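Local coordinates for protein pyruvate kinase (Toxoplasma gondii, PDB 3GG8) that probably catalyses the last step of glycolysis, transferring the phosphoryl group of phosphoenolpyruvate to ADP to give pyruvate and ATP, at residues H447-V450 against T455-Q458; I413-E418 against R424-Y429; A35-I40 against Q433-L438. All coordinates share one frame; numbering follows the deposited sequence.

Contact 1 (H447-V450 against T455-Q458); sequences HLQV and TTMQ
Thr-456 meets two consecutive residues, Leu-448 and Gln-449, and is the one residue of 455-458 with surface buried here. The shorter approach is made by the amide end of Gln-449: NE2 of Gln-449 lies 3.2 Å from CG2 of Thr-456 and 3.4 Å from CB of Thr-456. These are contacts of an amide nitrogen with carbon, and the two side chains run at roughly right angles to each other. The threonine hydroxyl is not a partner, since OG1 of Thr-456 is 3.8 Å from NE2 of Gln-449, and no hydrogen bond links the segments. OG1 instead faces leucine carbon, with CB of Leu-448 3.9 Å from OG1 of Thr-456 and CD2 of Leu-448 4.1 Å from it. Buried in this way, the hydroxyl has no hydrogen-bonding partner in the model.

What positions the glutamine is its fold back toward the preceding helix, 442-447. CG stands beside the backbone N (chi1 -60°) and a second bend follows at chi2, -59°, bringing NE2 to the carbonyl oxygen of Ile-445, to which it is hydrogen-bonded. That bond holds the nitrogen end of the amide where it rests against the threonine. Leu-448 has a less regular conformation, chi1 -102° being well away from a staggered value, with CB and CD2 both near the threonine OG1.

Beyond this shell, Leu-448 also touches Ala-437 of strand 435-439, and Thr-456 also packs on Ile-445 of helix 442-447. The short 3-10 turn 448-450 continues from helix 442-447 and lies over strand 454-458, the outermost strand on its side of the C-terminal sheet within this chain, while Met-457 points to the other face, onto helix 465-478.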
# COMPACT_ATOMS: atom_id res chain seq x y z
N HIS C 447 -7.35 20.08 30.81
CA HIS C 447 -8.11 19.48 29.71
C HIS C 447 -7.41 18.28 29.09
O HIS C 447 -8.04 17.35 28.61
CB HIS C 447 -8.42 20.53 28.63
CG HIS C 447 -9.36 21.61 29.08
ND1 HIS C 447 -9.24 22.92 28.67
CD2 HIS C 447 -10.43 21.58 29.91
CE1 HIS C 447 -10.21 23.64 29.21
NE2 HIS C 447 -10.94 22.85 29.97
N LEU C 448 -6.09 18.30 29.15
CA LEU C 448 -5.25 17.28 28.53
C LEU C 448 -5.18 15.98 29.33
O LEU C 448 -4.61 15.00 28.86
CB LEU C 448 -3.83 17.85 28.35
CG LEU C 448 -3.31 18.35 26.99
CD1 LEU C 448 -4.35 18.53 25.89
CD2 LEU C 448 -2.49 19.61 27.19
N GLN C 449 -5.78 15.97 30.51
CA GLN C 449 -5.74 14.79 31.38
C GLN C 449 -6.67 13.70 30.85
O GLN C 449 -6.72 12.60 31.37
CB GLN C 449 -6.14 15.17 32.81
CG GLN C 449 -5.23 16.21 33.45
CD GLN C 449 -3.79 15.77 33.52
OE1 GLN C 449 -3.47 14.65 33.95
NE2 GLN C 449 -2.89 16.66 33.11
N VAL C 450 -7.36 14.05 29.77
CA VAL C 450 -8.39 13.24 29.16
C VAL C 450 -7.92 12.63 27.80
O VAL C 450 -8.67 11.91 27.13
CB VAL C 450 -9.68 14.13 29.12
CG1 VAL C 450 -10.22 14.34 27.77
CG2 VAL C 450 -10.73 13.70 30.16
N THR C 455 1.17 12.85 28.86
CA THR C 455 1.33 13.38 30.21
C THR C 455 1.71 14.86 30.10
O THR C 455 2.01 15.37 29.03
CB THR C 455 2.32 12.61 31.11
OG1 THR C 455 3.67 12.91 30.73
CG2 THR C 455 2.07 11.10 31.08
N THR C 456 1.69 15.55 31.22
CA THR C 456 1.56 16.98 31.17
C THR C 456 2.63 17.59 32.07
O THR C 456 2.99 16.99 33.07
CB THR C 456 0.10 17.31 31.53
OG1 THR C 456 -0.57 17.97 30.44
CG2 THR C 456 -0.04 18.05 32.82
N MET C 457 3.20 18.72 31.66
CA MET C 457 4.06 19.53 32.52
C MET C 457 3.72 21.02 32.32
O MET C 457 3.95 21.56 31.22
CB MET C 457 5.55 19.25 32.24
CG MET C 457 6.55 19.95 33.14
SD MET C 457 8.28 19.62 32.67
CE MET C 457 9.12 20.79 33.73
N GLN C 458 3.19 21.67 33.36
CA GLN C 458 2.97 23.12 33.30
C GLN C 458 4.29 23.88 33.30
O GLN C 458 5.24 23.50 33.97
CB GLN C 458 2.04 23.64 34.40
CG GLN C 458 1.55 25.08 34.13
CD GLN C 458 0.57 25.64 35.16
OE1 GLN C 458 -0.30 24.93 35.65
NE2 GLN C 458 0.70 26.93 35.45

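Contact 2 (I413-E418 against R424-Y429); sequences ILALTE and RLIAKY
Ile-413 opens the contact by meeting Ile-426 with both of its branches. Its CG2, anti to the backbone N, reaches CD1 of Ile-426 at 4.0 Å and CG2 of Ile-426 at 4.1 Å. The terminal CD1 of Ile-413 comes alongside as well, 4.2 Å from CG2 of Ile-426. The helix isoleucine is thus gripped at its branch methyl and at its extended end, the latter stretched out by a chi2 of 166°.

Leu-414, next along the strand, points away from the helix and packs on helix 465-478 on the other face of the sheet. Ala-415 returns to the near face, where its CB lies 4.1 Å from CD1 of Ile-426. One methyl of Ile-426 therefore bridges two residues placed two apart on the strand, and the contact is purely apolar: no hydrogen bond crosses between the segments. Leu-416 again joins helix 465-478, and Thr-417 follows, its OG1 hydrogen-bonded to Glu-496.

Val-491 of strand 487-494 also touches Ile-426, so the helix residue spans neighbouring strands. Strand 412-416, helix 421-427 and strand 435-439 form a beta-alpha-beta crossover, with the helix laid on the parallel strands of the mixed sheet, as expected of the C-terminal alpha/beta domain of pyruvate kinase.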
# COMPACT_ATOMS: atom_id res chain seq x y z
N ILE C 413 8.06 12.49 22.53
CA ILE C 413 7.59 13.60 21.72
C ILE C 413 7.20 14.74 22.66
O ILE C 413 6.48 14.55 23.63
CB ILE C 413 6.40 13.19 20.78
CG1 ILE C 413 6.83 12.05 19.83
CG2 ILE C 413 5.90 14.39 19.96
CD1 ILE C 413 5.68 11.46 18.97
N LEU C 414 7.73 15.93 22.40
CA LEU C 414 7.35 17.08 23.20
C LEU C 414 6.32 17.85 22.39
O LEU C 414 6.55 18.19 21.22
CB LEU C 414 8.57 17.95 23.51
CG LEU C 414 9.80 17.30 24.15
CD1 LEU C 414 10.89 18.33 24.43
CD2 LEU C 414 9.43 16.57 25.44
N ALA C 415 5.17 18.09 23.01
CA ALA C 415 4.11 18.88 22.39
C ALA C 415 3.99 20.19 23.14
O ALA C 415 3.46 20.23 24.24
CB ALA C 415 2.78 18.12 22.43
N LEU C 416 4.53 21.25 22.56
CA LEU C 416 4.42 22.57 23.17
C LEU C 416 3.10 23.15 22.72
O LEU C 416 2.82 23.21 21.52
CB LEU C 416 5.57 23.47 22.74
CG LEU C 416 6.93 23.26 23.40
CD1 LEU C 416 7.58 21.95 22.90
CD2 LEU C 416 7.84 24.47 23.12
N THR C 417 2.28 23.59 23.67
CA THR C 417 0.89 23.90 23.34
C THR C 417 0.22 24.94 24.25
O THR C 417 0.37 24.91 25.47
CB THR C 417 0.03 22.60 23.30
OG1 THR C 417 -1.26 22.89 22.76
CG2 THR C 417 -0.12 21.98 24.70
N GLU C 418 -0.51 25.85 23.63
CA GLU C 418 -1.24 26.86 24.38
C GLU C 418 -2.65 26.37 24.60
O GLU C 418 -3.10 26.26 25.74
CB GLU C 418 -1.19 28.21 23.65
CG GLU C 418 -1.91 29.38 24.35
CD GLU C 418 -1.46 29.64 25.80
OE1 GLU C 418 -2.23 30.28 26.55
OE2 GLU C 418 -0.36 29.19 26.19
N ARG C 424 -3.20 17.23 21.20
CA ARG C 424 -4.31 16.41 20.71
C ARG C 424 -4.08 15.87 19.29
O ARG C 424 -4.36 14.71 19.01
CB ARG C 424 -5.63 17.18 20.80
CG ARG C 424 -6.22 17.18 22.23
CD ARG C 424 -7.57 17.87 22.32
NE ARG C 424 -7.43 19.25 22.81
CZ ARG C 424 -7.58 20.35 22.08
NH1 ARG C 424 -7.91 20.31 20.78
NH2 ARG C 424 -7.39 21.53 22.66
N LEU C 425 -3.55 16.71 18.40
CA LEU C 425 -3.27 16.26 17.03
C LEU C 425 -2.24 15.14 16.97
O LEU C 425 -2.36 14.25 16.16
CB LEU C 425 -2.85 17.44 16.14
CG LEU C 425 -3.96 18.41 15.75
CD1 LEU C 425 -3.36 19.59 15.00
CD2 LEU C 425 -5.04 17.72 14.92
N ILE C 426 -1.22 15.20 17.83
CA ILE C 426 -0.20 14.13 17.89
C ILE C 426 -0.80 12.87 18.53
O ILE C 426 -0.64 11.75 18.01
CB ILE C 426 1.04 14.61 18.66
CG1 ILE C 426 1.74 15.73 17.87
CG2 ILE C 426 2.00 13.45 18.96
CD1 ILE C 426 2.74 16.47 18.66
N ALA C 427 -1.50 13.05 19.64
CA ALA C 427 -2.14 11.95 20.34
C ALA C 427 -3.05 11.16 19.40
O ALA C 427 -3.06 9.92 19.42
CB ALA C 427 -2.91 12.45 21.55
N LYS C 428 -3.82 11.89 18.59
CA LYS C 428 -4.70 11.34 17.55
C LYS C 428 -4.01 10.24 16.72
O LYS C 428 -4.66 9.28 16.28
CB LYS C 428 -5.14 12.49 16.64
CG LYS C 428 -6.17 12.17 15.59
CD LYS C 428 -6.45 13.40 14.75
CE LYS C 428 -7.02 13.02 13.40
NZ LYS C 428 -7.81 14.13 12.79
N TYR C 429 -2.70 10.37 16.51
CA TYR C 429 -1.95 9.41 15.70
C TYR C 429 -1.39 8.24 16.50
O TYR C 429 -0.69 7.40 15.95
CB TYR C 429 -0.90 10.11 14.82
CG TYR C 429 -1.60 10.85 13.73
CD1 TYR C 429 -2.05 10.17 12.59
CD2 TYR C 429 -1.91 12.21 13.85
CE1 TYR C 429 -2.74 10.82 11.59
CE2 TYR C 429 -2.61 12.87 12.84
CZ TYR C 429 -3.03 12.16 11.72
OH TYR C 429 -3.73 12.78 10.71

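Contact 3 (A35-I40 against Q433-L438); sequences AHRTRI and QPILAL
Arg-37 is the one residue of 35-40 with surface buried here, and its guanidinium group does the touching, set against the backbone of Gln-433 and Pro-434. NH2 of Arg-37 lies 2.8 Å from the carbonyl O of Gln-433, but the N-H...O angle is 117°, so this hydrogen bond is weak despite the short distance. The oxygen approaches the group obliquely. NH1 of Arg-37 remains 3.8 Å from the same oxygen, which excludes a two-pronged grip.

Gln-433 takes part through its backbone carbonyl, its CB pointing away. Pro-434 takes a different place: its CA lies over one face of the guanidinium, 3.6 Å from NH2 of Arg-37, and its ring N sits 3.8 Å above the guanidinium plane, displaced toward the rim. Part of the proline backbone thus lies against one face of the flat group. Beyond it, CG1 of Ile-435 is 4.4 Å from NH2 of Arg-37, at the margin of the contact.

The arginine chain reaches across by two bends, at chi2 (-73°) and chi3 (-59°). Its stronger polar anchors are backbone carbonyls: NH1 bonds to Pro-431 O and NH2 to Gly-453 O, with the backbone of Arg-37 also paired to Gly-453. These probably fix the guanidinium more firmly than the weak bond to Gln-433 does. OE2 of Glu-371 accepts a hydrogen bond from the backbone N of Arg-37.

The geometry describes an interdomain contact: a loop leading into the first barrel strand, 39-43, fastens by one arginine to the residues just before strand 435-439, joining the (beta/alpha)8 barrel of pyruvate kinase to its C-terminal alpha/beta domain.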
# COMPACT_ATOMS: atom_id res chain seq x y z
N ALA C 35 2.84 3.29 33.59
CA ALA C 35 3.16 4.03 32.37
C ALA C 35 2.20 3.74 31.20
O ALA C 35 2.49 4.11 30.05
CB ALA C 35 4.62 3.81 31.98
N HIS C 36 1.07 3.10 31.49
CA HIS C 36 -0.03 2.95 30.52
C HIS C 36 -0.47 4.32 29.96
O HIS C 36 -0.36 5.35 30.64
CB HIS C 36 -1.22 2.25 31.16
CG HIS C 36 -1.88 3.06 32.23
ND1 HIS C 36 -1.58 2.91 33.57
CD2 HIS C 36 -2.81 4.04 32.17
CE1 HIS C 36 -2.29 3.77 34.27
NE2 HIS C 36 -3.04 4.47 33.45
N ARG C 37 -0.97 4.31 28.72
CA ARG C 37 -1.33 5.53 27.99
C ARG C 37 -2.79 5.98 28.17
O ARG C 37 -3.08 7.18 28.22
CB ARG C 37 -1.00 5.34 26.50
CG ARG C 37 0.27 4.53 26.24
CD ARG C 37 1.55 5.31 26.58
NE ARG C 37 1.64 6.55 25.81
CZ ARG C 37 2.02 6.62 24.53
NH1 ARG C 37 2.38 5.52 23.88
NH2 ARG C 37 2.06 7.79 23.91
N THR C 38 -3.69 5.01 28.27
CA THR C 38 -5.11 5.27 28.57
C THR C 38 -5.31 6.05 29.89
O THR C 38 -4.64 5.78 30.87
CB THR C 38 -5.93 3.92 28.52
OG1 THR C 38 -5.62 3.21 27.30
CG2 THR C 38 -7.41 4.16 28.58
N ARG C 39 -6.20 7.04 29.87
CA ARG C 39 -6.49 7.91 31.01
C ARG C 39 -7.61 7.32 31.90
O ARG C 39 -8.52 6.67 31.40
CB ARG C 39 -6.99 9.25 30.49
CG ARG C 39 -5.96 10.33 30.24
CD ARG C 39 -4.67 9.87 29.67
NE ARG C 39 -3.67 9.47 30.66
CZ ARG C 39 -3.01 10.30 31.47
NH1 ARG C 39 -2.10 9.80 32.29
NH2 ARG C 39 -3.26 11.61 31.49
N ILE C 40 -7.54 7.53 33.21
CA ILE C 40 -8.51 6.90 34.11
C ILE C 40 -9.37 7.95 34.82
O ILE C 40 -8.84 8.87 35.45
CB ILE C 40 -7.84 5.95 35.13
CG1 ILE C 40 -7.13 4.78 34.40
CG2 ILE C 40 -8.85 5.42 36.15
CD1 ILE C 40 -6.26 3.93 35.29
N GLN C 433 5.71 6.40 21.17
CA GLN C 433 6.46 7.23 22.11
C GLN C 433 5.50 7.99 23.01
O GLN C 433 4.44 8.45 22.55
CB GLN C 433 7.36 8.25 21.38
CG GLN C 433 8.45 7.66 20.48
CD GLN C 433 7.91 7.10 19.18
OE1 GLN C 433 6.90 7.57 18.65
NE2 GLN C 433 8.58 6.07 18.65
N PRO C 434 5.88 8.16 24.30
CA PRO C 434 5.16 9.04 25.21
C PRO C 434 5.11 10.47 24.69
O PRO C 434 6.05 10.92 24.04
CB PRO C 434 6.03 9.01 26.47
CG PRO C 434 6.72 7.70 26.41
CD PRO C 434 7.03 7.52 24.97
N ILE C 435 4.01 11.17 24.95
CA ILE C 435 3.88 12.58 24.60
C ILE C 435 3.94 13.40 25.89
O ILE C 435 3.20 13.13 26.83
CB ILE C 435 2.56 12.88 23.83
CG1 ILE C 435 2.42 11.95 22.60
CG2 ILE C 435 2.46 14.35 23.43
CD1 ILE C 435 0.98 11.81 22.10
N LEU C 436 4.86 14.37 25.95
CA LEU C 436 4.88 15.31 27.05
C LEU C 436 4.40 16.67 26.53
O LEU C 436 5.09 17.34 25.76
CB LEU C 436 6.26 15.39 27.69
CG LEU C 436 6.54 16.38 28.83
CD1 LEU C 436 5.63 16.21 30.06
CD2 LEU C 436 8.02 16.27 29.24
N ALA C 437 3.18 17.02 26.91
CA ALA C 437 2.59 18.29 26.56
C ALA C 437 3.07 19.38 27.52
O ALA C 437 2.91 19.26 28.74
CB ALA C 437 1.08 18.18 26.59
N LEU C 438 3.65 20.44 26.96
CA LEU C 438 4.16 21.58 27.75
C LEU C 438 3.32 22.81 27.48
O LEU C 438 3.07 23.16 26.32
CB LEU C 438 5.62 21.87 27.41
CG LEU C 438 6.62 20.70 27.52
CD1 LEU C 438 7.91 21.03 26.79
CD2 LEU C 438 6.90 20.34 28.98

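The three contacts cluster at one side of the chain, their centres about 11 Å (1 and 2), 8 Å (1 and 3) and 10 Å (2 and 3) apart. All reach the same mixed sheet, in which strands 454-458, 435-439 and 412-416 lie side by side. Contact 2 is nested within the long loop closed by contact 3, and contact 1 follows both along the chain. Probable backbone bonds tie them: one from Thr-455 N to Ile-435 O joins 1 to 3, and one from Thr-417 N to Leu-438 O joins 2 to 3. Contacts 1 and 2 are internal to the C-terminal domain, whereas contact 3 attaches that sheet to the barrel.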